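Local atomic coordinates of Iron(III) ABC transporter, periplasmic iron-compound-binding protein (Vibrio cholerae, PDB entry 3TEF), a protein that probably binds iron-loaded catecholate siderophores in the periplasm and hands them to an ABC transporter for uptake into the cell. Residues A32-F36 with W121-G125; K214-D220 with H251-V257. One frame throughout, in Å; residues are numbered along the deposited sequence.

Interactions 1 and 2 lie on opposite sides of the chain's centre. Their own centres are 28 Å apart, and their nearest atoms stay about 13 Å from each other. Interaction 1 packs helix 27-35 against helix 113-128, beside the four-stranded parallel sheet of the N-terminal lobe. Interaction 2 pairs strand 215-220 with strand 252-254 in the mixed sheet of the C-terminal lobe. Along the chain the first closes before the second opens. Helix 267-279 touches both: Val-267 lies on Phe-36 and Trp-121, while Met-277 lies on Leu-217 and Leu-255. In this family the siderophore is expected in the cleft between the two lobes.

Interaction 1 (A32-F36 with W121-G125); sequences AIDSF and WRNLG
The ring of Phe-36 turns its edge toward the face of the Trp-121 five-membered ring. The pair is T-shaped, with centroids 5.9 Å apart and planes at 73°. A second neighbour, Leu-124 CD1, sits at the phenyl edge, 4.3 Å from Phe-36 CD2. CB of Trp-121 approaches the same ring obliquely, 4.2 Å from Phe-36 CE2. On the indole, Ala-32 CB also comes in obliquely, 4.4 Å from Trp-121 NE1. That nitrogen gives its hydrogen bond elsewhere, to the carbonyl oxygen of Ser-265, which helps to fix how the indole is turned.

Leu-124 fills the middle of the contact through one branch. Its CG is anti to the carbonyl carbon (chi1 -62°), and CD1 continues the extended chain (chi2 -172°) to reach helix 27-35. Leu-124 CD1 lies 3.7 Å from Ala-32 CB and 4.1 Å from Ile-33 CG1. Leu-124 runs roughly perpendicular to Ile-33.

No hydrogen bond joins the two segments, so their direct contact is apolar and aromatic packing. Phe-36 is the first residue past its helix, and its N still bonds to Ala-32 O. Val-134 of helix 131-154 and Val-267 of helix 267-279 also touch the side chains of Phe-36 and Trp-121. Helices 27-35 and 113-128 thus pack in the N-terminal lobe, next to helix 131-154. That helix is consistent with the long helix that links the two lobes in this family's fold.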
ATOM      1  N   ALA A  32      -6.084  -1.775  -7.931  1.00 19.69           N
ATOM      2  CA  ALA A  32      -6.817  -0.624  -8.448  1.00 19.72           C
ATOM      3  C   ALA A  32      -7.292  -0.870  -9.879  1.00 20.73           C
ATOM      4  O   ALA A  32      -8.425  -0.543 -10.243  1.00 24.90           O
ATOM      5  CB  ALA A  32      -5.963   0.653  -8.356  1.00 20.32           C
ATOM      6  N   ILE A  33      -6.440  -1.494 -10.681  1.00 19.17           N
ATOM      7  CA  ILE A  33      -6.778  -1.765 -12.076  1.00 21.68           C
ATOM      8  C   ILE A  33      -7.979  -2.718 -12.180  1.00 22.72           C
ATOM      9  O   ILE A  33      -8.960  -2.426 -12.863  1.00 24.99           O
ATOM     10  CB  ILE A  33      -5.547  -2.260 -12.871  1.00 25.32           C
ATOM     11  CG1 ILE A  33      -4.632  -1.062 -13.178  1.00 27.66           C
ATOM     12  CG2 ILE A  33      -5.973  -2.954 -14.148  1.00 28.60           C
ATOM     13  CD1 ILE A  33      -3.267  -1.426 -13.736  1.00 29.00           C
ATOM     14  N   ASP A  34      -7.920  -3.830 -11.471  1.00 22.16           N
ATOM     15  CA  ASP A  34      -9.055  -4.740 -11.453  1.00 25.46           C
ATOM     16  C   ASP A  34     -10.317  -4.079 -10.882  1.00 26.34           C
ATOM     17  O   ASP A  34     -11.406  -4.255 -11.421  1.00 25.81           O
ATOM     18  CB  ASP A  34      -8.710  -6.015 -10.690  1.00 22.98           C
ATOM     19  CG  ASP A  34      -9.880  -6.967 -10.614  1.00 27.14           C
ATOM     20  OD1 ASP A  34     -10.121  -7.682 -11.603  1.00 27.26           O
ATOM     21  OD2 ASP A  34     -10.552  -6.976  -9.569  1.00 28.40           O
ATOM     22  N   SER A  35     -10.165  -3.319  -9.799  1.00 22.61           N
ATOM     23  CA  SER A  35     -11.298  -2.673  -9.135  1.00 22.13           C
ATOM     24  C   SER A  35     -12.072  -1.738 -10.065  1.00 25.12           C
ATOM     25  O   SER A  35     -13.305  -1.615  -9.958  1.00 26.26           O
ATOM     26  CB  SER A  35     -10.840  -1.902  -7.894  1.00 24.09           C
ATOM     27  OG  SER A  35     -10.331  -2.782  -6.909  1.00 30.20           O
ATOM     28  N   PHE A  36     -11.351  -1.079 -10.963  1.00 24.14           N
ATOM     29  CA  PHE A  36     -11.960  -0.146 -11.910  1.00 27.33           C
ATOM     30  C   PHE A  36     -12.395  -0.840 -13.207  1.00 30.92           C
ATOM     31  O   PHE A  36     -12.812  -0.189 -14.164  1.00 32.09           O
ATOM     32  CB  PHE A  36     -11.040   1.060 -12.178  1.00 29.59           C
ATOM     33  CG  PHE A  36     -11.025   2.067 -11.054  1.00 28.57           C
ATOM     34  CD1 PHE A  36     -12.210   2.648 -10.617  1.00 32.62           C
ATOM     35  CD2 PHE A  36      -9.839   2.434 -10.439  1.00 27.07           C
ATOM     36  CE1 PHE A  36     -12.203   3.565  -9.580  1.00 31.17           C
ATOM     37  CE2 PHE A  36      -9.824   3.342  -9.401  1.00 26.92           C
ATOM     38  CZ  PHE A  36     -11.007   3.916  -8.975  1.00 29.46           C
ATOM     39  N   TRP A 121      -5.139   7.090  -8.654  1.00 18.28           N
ATOM     40  CA  TRP A 121      -6.417   6.669  -9.223  1.00 21.72           C
ATOM     41  C   TRP A 121      -6.825   7.602 -10.367  1.00 20.70           C
ATOM     42  O   TRP A 121      -7.309   7.149 -11.402  1.00 20.99           O
ATOM     43  CB  TRP A 121      -7.528   6.600  -8.165  1.00 21.89           C
ATOM     44  CG  TRP A 121      -7.265   5.667  -7.006  1.00 22.44           C
ATOM     45  CD1 TRP A 121      -6.192   4.824  -6.835  1.00 20.73           C
ATOM     46  CD2 TRP A 121      -8.095   5.500  -5.854  1.00 23.03           C
ATOM     47  NE1 TRP A 121      -6.316   4.146  -5.642  1.00 19.88           N
ATOM     48  CE2 TRP A 121      -7.475   4.550  -5.016  1.00 21.54           C
ATOM     49  CE3 TRP A 121      -9.310   6.072  -5.444  1.00 21.30           C
ATOM     50  CZ2 TRP A 121      -8.026   4.154  -3.796  1.00 22.94           C
ATOM     51  CZ3 TRP A 121      -9.859   5.681  -4.225  1.00 21.33           C
ATOM     52  CH2 TRP A 121      -9.217   4.737  -3.416  1.00 22.16           C
ATOM     53  N   ARG A 122      -6.606   8.902 -10.195  1.00 22.61           N
ATOM     54  CA  ARG A 122      -6.907   9.844 -11.272  1.00 25.55           C
ATOM     55  C   ARG A 122      -6.084   9.550 -12.520  1.00 24.87           C
ATOM     56  O   ARG A 122      -6.584   9.676 -13.640  1.00 23.06           O
ATOM     57  CB  ARG A 122      -6.760  11.299 -10.811  1.00 24.72           C
ATOM     58  CG  ARG A 122      -7.952  11.760  -9.965  1.00 24.20           C
ATOM     59  CD  ARG A 122      -7.854  13.222  -9.505  1.00 24.22           C
ATOM     60  NE  ARG A 122      -9.069  13.560  -8.767  1.00 28.13           N
ATOM     61  CZ  ARG A 122      -9.109  13.880  -7.478  1.00 29.90           C
ATOM     62  NH1 ARG A 122      -7.993  13.934  -6.769  1.00 29.94           N
ATOM     63  NH2 ARG A 122     -10.275  14.148  -6.902  1.00 29.19           N
ATOM     64  N   ASN A 123      -4.837   9.123 -12.332  1.00 21.87           N
ATOM     65  CA  ASN A 123      -4.007   8.711 -13.461  1.00 20.94           C
ATOM     66  C   ASN A 123      -4.627   7.550 -14.237  1.00 24.35           C
ATOM     67  O   ASN A 123      -4.670   7.572 -15.469  1.00 25.09           O
ATOM     68  CB  ASN A 123      -2.591   8.341 -13.004  1.00 22.24           C
ATOM     69  CG  ASN A 123      -1.741   9.558 -12.700  1.00 25.64           C
ATOM     70  OD1 ASN A 123      -2.110  10.683 -13.025  1.00 26.33           O
ATOM     71  ND2 ASN A 123      -0.588   9.334 -12.077  1.00 26.42           N
ATOM     72  N   LEU A 124      -5.088   6.531 -13.515  1.00 21.69           N
ATOM     73  CA  LEU A 124      -5.843   5.445 -14.128  1.00 21.09           C
ATOM     74  C   LEU A 124      -7.090   5.968 -14.849  1.00 22.70           C
ATOM     75  O   LEU A 124      -7.385   5.561 -15.975  1.00 23.18           O
ATOM     76  CB  LEU A 124      -6.248   4.397 -13.082  1.00 20.74           C
ATOM     77  CG  LEU A 124      -5.102   3.681 -12.374  1.00 24.55           C
ATOM     78  CD1 LEU A 124      -5.676   2.539 -11.524  1.00 25.62           C
ATOM     79  CD2 LEU A 124      -4.138   3.133 -13.411  1.00 24.11           C
ATOM     80  N   GLY A 125      -7.825   6.866 -14.203  1.00 23.45           N
ATOM     81  CA  GLY A 125      -9.014   7.430 -14.825  1.00 26.81           C
ATOM     82  C   GLY A 125      -8.717   8.052 -16.180  1.00 27.11           C
ATOM     83  O   GLY A 125      -9.482   7.876 -17.138  1.00 28.83           O
TER

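Interaction 2 (K214-D220 with H251-V257); sequences KTLLVVD and HIAYLDV
Val-218 and Tyr-254 project together from one face of the sheet, their side chains running alongside each other. Val-218 CB and Val-218 CG1 each lie 3.8 Å from Tyr-254 CD1; CB approaches the ring obliquely. The other valine branch, beside the backbone N, reaches Ile-252: Val-218 CG2 is 4.1 Å from Ile-252 CG2. Leu-216 is on this same face. On the other face Leu-217 CD2 packs 3.8 Å from Ala-253 CB. Leu-255 CD1 bridges two residues of the longer strand, Leu-217 at CB and Val-219 at CG2.

Between the faces runs a parallel ladder. Leu-216 N bonds to His-251 O, and Ala-253 N donates to Leu-216 O at 2.8 Å. Val-218 N then bonds to Ala-253 O. The last rung, Leu-255 N to Val-218 O, is more bent, with 143° at the hydrogen. Past this rung the two segments diverge, and a water links them. It donates to Val-218 O and to Leu-255 O, the latter at 2.6 Å, and accepts from Asp-220 N. Val-218 O thus has two donors.

At the polar edge, Tyr-254 OH bonds to Glu-237. Asp-256 is the N-cap of the next helix, its OD2 bonding to Ala-259 N. Strands 215-220 and 252-254 are adjacent and parallel, joined through the helices between them as a beta-alpha-beta crossover in the mixed sheet of the C-terminal lobe. Strand 215-220 is also paired with strand 158-165, so it lies between two parallel neighbours. Helix 232-236 covers the Val-218 and Tyr-254 face through Phe-236. Helix 267-279 covers Leu-217 and Leu-255 through Met-277.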
ATOM      1  N   LYS A 214      -0.448   5.430  23.280  1.00 36.94           N
ATOM      2  CA  LYS A 214      -1.871   5.327  23.590  1.00 38.79           C
ATOM      3  C   LYS A 214      -2.560   4.377  22.619  1.00 35.30           C
ATOM      4  O   LYS A 214      -3.517   3.677  22.969  1.00 32.56           O
ATOM      5  CB  LYS A 214      -2.533   6.706  23.530  1.00 44.37           C
ATOM      6  CG  LYS A 214      -2.931   7.280  24.886  1.00 53.01           C
ATOM      7  CD  LYS A 214      -1.799   8.083  25.520  1.00 52.43           C
ATOM      8  CE  LYS A 214      -0.673   7.192  26.032  1.00 47.28           C
ATOM      9  NZ  LYS A 214       0.538   7.989  26.406  1.00 51.62           N
ATOM     10  N   THR A 215      -2.066   4.364  21.388  1.00 35.57           N
ATOM     11  CA  THR A 215      -2.568   3.461  20.363  1.00 31.93           C
ATOM     12  C   THR A 215      -1.382   2.771  19.716  1.00 30.41           C
ATOM     13  O   THR A 215      -0.366   3.411  19.413  1.00 29.14           O
ATOM     14  CB  THR A 215      -3.346   4.220  19.281  1.00 36.74           C
ATOM     15  OG1 THR A 215      -4.538   4.774  19.854  1.00 37.39           O
ATOM     16  CG2 THR A 215      -3.727   3.290  18.135  1.00 33.31           C
ATOM     17  N   LEU A 216      -1.516   1.469  19.500  1.00 27.60           N
ATOM     18  CA  LEU A 216      -0.429   0.684  18.929  1.00 29.12           C
ATOM     19  C   LEU A 216      -0.929  -0.030  17.673  1.00 26.71           C
ATOM     20  O   LEU A 216      -1.832  -0.866  17.738  1.00 28.93           O
ATOM     21  CB  LEU A 216       0.079  -0.310  19.973  1.00 28.59           C
ATOM     22  CG  LEU A 216       1.312  -1.173  19.708  1.00 31.82           C
ATOM     23  CD1 LEU A 216       2.514  -0.335  19.280  1.00 29.36           C
ATOM     24  CD2 LEU A 216       1.637  -1.977  20.956  1.00 36.10           C
ATOM     25  N   LEU A 217      -0.347   0.319  16.529  1.00 25.89           N
ATOM     26  CA  LEU A 217      -0.743  -0.271  15.255  1.00 25.59           C
ATOM     27  C   LEU A 217       0.354  -1.231  14.809  1.00 22.44           C
ATOM     28  O   LEU A 217       1.504  -0.835  14.642  1.00 25.13           O
ATOM     29  CB  LEU A 217      -0.924   0.813  14.202  1.00 25.52           C
ATOM     30  CG  LEU A 217      -1.825   1.960  14.662  1.00 26.26           C
ATOM     31  CD1 LEU A 217      -1.824   3.125  13.684  1.00 23.46           C
ATOM     32  CD2 LEU A 217      -3.234   1.439  14.876  1.00 26.83           C
ATOM     33  N   VAL A 218      -0.009  -2.491  14.619  1.00 24.13           N
ATOM     34  CA  VAL A 218       0.983  -3.524  14.381  1.00 22.73           C
ATOM     35  C   VAL A 218       0.820  -4.111  12.990  1.00 23.99           C
ATOM     36  O   VAL A 218      -0.283  -4.482  12.589  1.00 24.35           O
ATOM     37  CB  VAL A 218       0.834  -4.653  15.419  1.00 26.75           C
ATOM     38  CG1 VAL A 218       1.826  -5.779  15.141  1.00 27.11           C
ATOM     39  CG2 VAL A 218       1.006  -4.094  16.828  1.00 28.59           C
ATOM     40  N   VAL A 219       1.936  -4.204  12.267  1.00 22.60           N
ATOM     41  CA  VAL A 219       1.973  -4.812  10.938  1.00 18.86           C
ATOM     42  C   VAL A 219       2.801  -6.098  10.992  1.00 23.49           C
ATOM     43  O   VAL A 219       4.012  -6.062  11.226  1.00 24.02           O
ATOM     44  CB  VAL A 219       2.603  -3.832   9.894  1.00 24.39           C
ATOM     45  CG1 VAL A 219       2.667  -4.476   8.504  1.00 26.38           C
ATOM     46  CG2 VAL A 219       1.820  -2.506   9.841  1.00 23.38           C
ATOM     47  N   ASP A 220       2.136  -7.233  10.790  1.00 25.76           N
ATOM     48  CA  ASP A 220       2.789  -8.542  10.854  1.00 29.30           C
ATOM     49  C   ASP A 220       3.298  -8.915   9.474  1.00 27.23           C
ATOM     50  O   ASP A 220       2.605  -9.566   8.699  1.00 31.68           O
ATOM     51  CB  ASP A 220       1.798  -9.593  11.354  1.00 30.30           C
ATOM     52  CG  ASP A 220       2.432 -10.969  11.530  1.00 37.70           C
ATOM     53  OD1 ASP A 220       3.671 -11.087  11.405  1.00 36.49           O
ATOM     54  OD2 ASP A 220       1.684 -11.930  11.813  1.00 43.29           O
ATOM     55  N   HIS A 251      -6.545  -0.747  22.617  1.00 39.16           N
ATOM     56  CA  HIS A 251      -6.240  -0.034  21.386  1.00 35.29           C
ATOM     57  C   HIS A 251      -4.963  -0.535  20.717  1.00 32.98           C
ATOM     58  O   HIS A 251      -4.189   0.265  20.187  1.00 33.33           O
ATOM     59  CB  HIS A 251      -6.147   1.482  21.629  1.00 36.69           C
ATOM     60  CG  HIS A 251      -7.467   2.133  21.904  1.00 47.65           C
ATOM     61  ND1 HIS A 251      -7.580   3.366  22.517  1.00 50.35           N
ATOM     62  CD2 HIS A 251      -8.737   1.734  21.645  1.00 47.89           C
ATOM     63  CE1 HIS A 251      -8.852   3.690  22.628  1.00 54.40           C
ATOM     64  NE2 HIS A 251      -9.580   2.714  22.104  1.00 50.71           N
ATOM     65  N   ILE A 252      -4.741  -1.844  20.760  1.00 32.17           N
ATOM     66  CA  ILE A 252      -3.750  -2.473  19.888  1.00 31.49           C
ATOM     67  C   ILE A 252      -4.491  -2.989  18.667  1.00 33.80           C
ATOM     68  O   ILE A 252      -5.405  -3.814  18.793  1.00 37.29           O
ATOM     69  CB  ILE A 252      -3.028  -3.662  20.545  1.00 34.18           C
ATOM     70  CG1 ILE A 252      -2.293  -3.230  21.810  1.00 39.37           C
ATOM     71  CG2 ILE A 252      -2.046  -4.296  19.550  1.00 35.13           C
ATOM     72  CD1 ILE A 252      -1.545  -4.368  22.486  1.00 37.00           C
ATOM     73  N   ALA A 253      -4.110  -2.495  17.492  1.00 27.70           N
ATOM     74  CA  ALA A 253      -4.755  -2.896  16.250  1.00 28.86           C
ATOM     75  C   ALA A 253      -3.774  -3.651  15.364  1.00 32.18           C
ATOM     76  O   ALA A 253      -2.658  -3.182  15.134  1.00 28.83           O
ATOM     77  CB  ALA A 253      -5.284  -1.683  15.520  1.00 28.92           C
ATOM     78  N   TYR A 254      -4.186  -4.819  14.874  1.00 26.23           N
ATOM     79  CA  TYR A 254      -3.362  -5.601  13.942  1.00 28.81           C
ATOM     80  C   TYR A 254      -3.783  -5.321  12.501  1.00 29.29           C
ATOM     81  O   TYR A 254      -4.749  -5.892  11.997  1.00 28.67           O
ATOM     82  CB  TYR A 254      -3.403  -7.097  14.292  1.00 31.57           C
ATOM     83  CG  TYR A 254      -2.845  -7.353  15.674  1.00 32.43           C
ATOM     84  CD1 TYR A 254      -1.493  -7.590  15.860  1.00 31.63           C
ATOM     85  CD2 TYR A 254      -3.664  -7.303  16.802  1.00 34.45           C
ATOM     86  CE1 TYR A 254      -0.967  -7.788  17.115  1.00 34.66           C
ATOM     87  CE2 TYR A 254      -3.148  -7.506  18.067  1.00 33.15           C
ATOM     88  CZ  TYR A 254      -1.797  -7.749  18.217  1.00 35.90           C
ATOM     89  OH  TYR A 254      -1.254  -7.946  19.464  1.00 35.58           O
ATOM     90  N   LEU A 255      -3.051  -4.416  11.858  1.00 26.03           N
ATOM     91  CA  LEU A 255      -3.421  -3.900  10.547  1.00 23.71           C
ATOM     92  C   LEU A 255      -3.361  -4.979   9.469  1.00 22.97           C
ATOM     93  O   LEU A 255      -2.498  -5.854   9.509  1.00 25.22           O
ATOM     94  CB  LEU A 255      -2.503  -2.741  10.157  1.00 22.07           C
ATOM     95  CG  LEU A 255      -2.440  -1.512  11.076  1.00 25.59           C
ATOM     96  CD1 LEU A 255      -1.503  -0.487  10.484  1.00 23.55           C
ATOM     97  CD2 LEU A 255      -3.813  -0.900  11.281  1.00 25.11           C
ATOM     98  N   ASP A 256      -4.262  -4.900   8.500  1.00 21.81           N
ATOM     99  CA  ASP A 256      -4.269  -5.870   7.410  1.00 24.44           C
ATOM    100  C   ASP A 256      -2.973  -5.721   6.620  1.00 23.33           C
ATOM    101  O   ASP A 256      -2.699  -4.675   6.039  1.00 21.66           O
ATOM    102  CB  ASP A 256      -5.469  -5.646   6.495  1.00 23.69           C
ATOM    103  CG  ASP A 256      -5.580  -6.710   5.419  1.00 28.70           C
ATOM    104  OD1 ASP A 256      -6.194  -7.767   5.679  1.00 31.08           O
ATOM    105  OD2 ASP A 256      -5.046  -6.501   4.318  1.00 23.50           O
ATOM    106  N   VAL A 257      -2.158  -6.762   6.608  1.00 20.75           N
ATOM    107  CA  VAL A 257      -0.830  -6.627   6.018  1.00 26.45           C
ATOM    108  C   VAL A 257      -0.874  -6.381   4.512  1.00 22.28           C
ATOM    109  O   VAL A 257      -0.135  -5.547   4.001  1.00 21.85           O
ATOM    110  CB  VAL A 257       0.056  -7.842   6.321  1.00 26.77           C
ATOM    111  CG1 VAL A 257       1.436  -7.644   5.692  1.00 28.52           C
ATOM    112  CG2 VAL A 257       0.169  -8.026   7.816  1.00 28.65           C
TER
HETATM  113  O   HOH W   1      -0.786  -6.937  11.160  1.00 26.00           O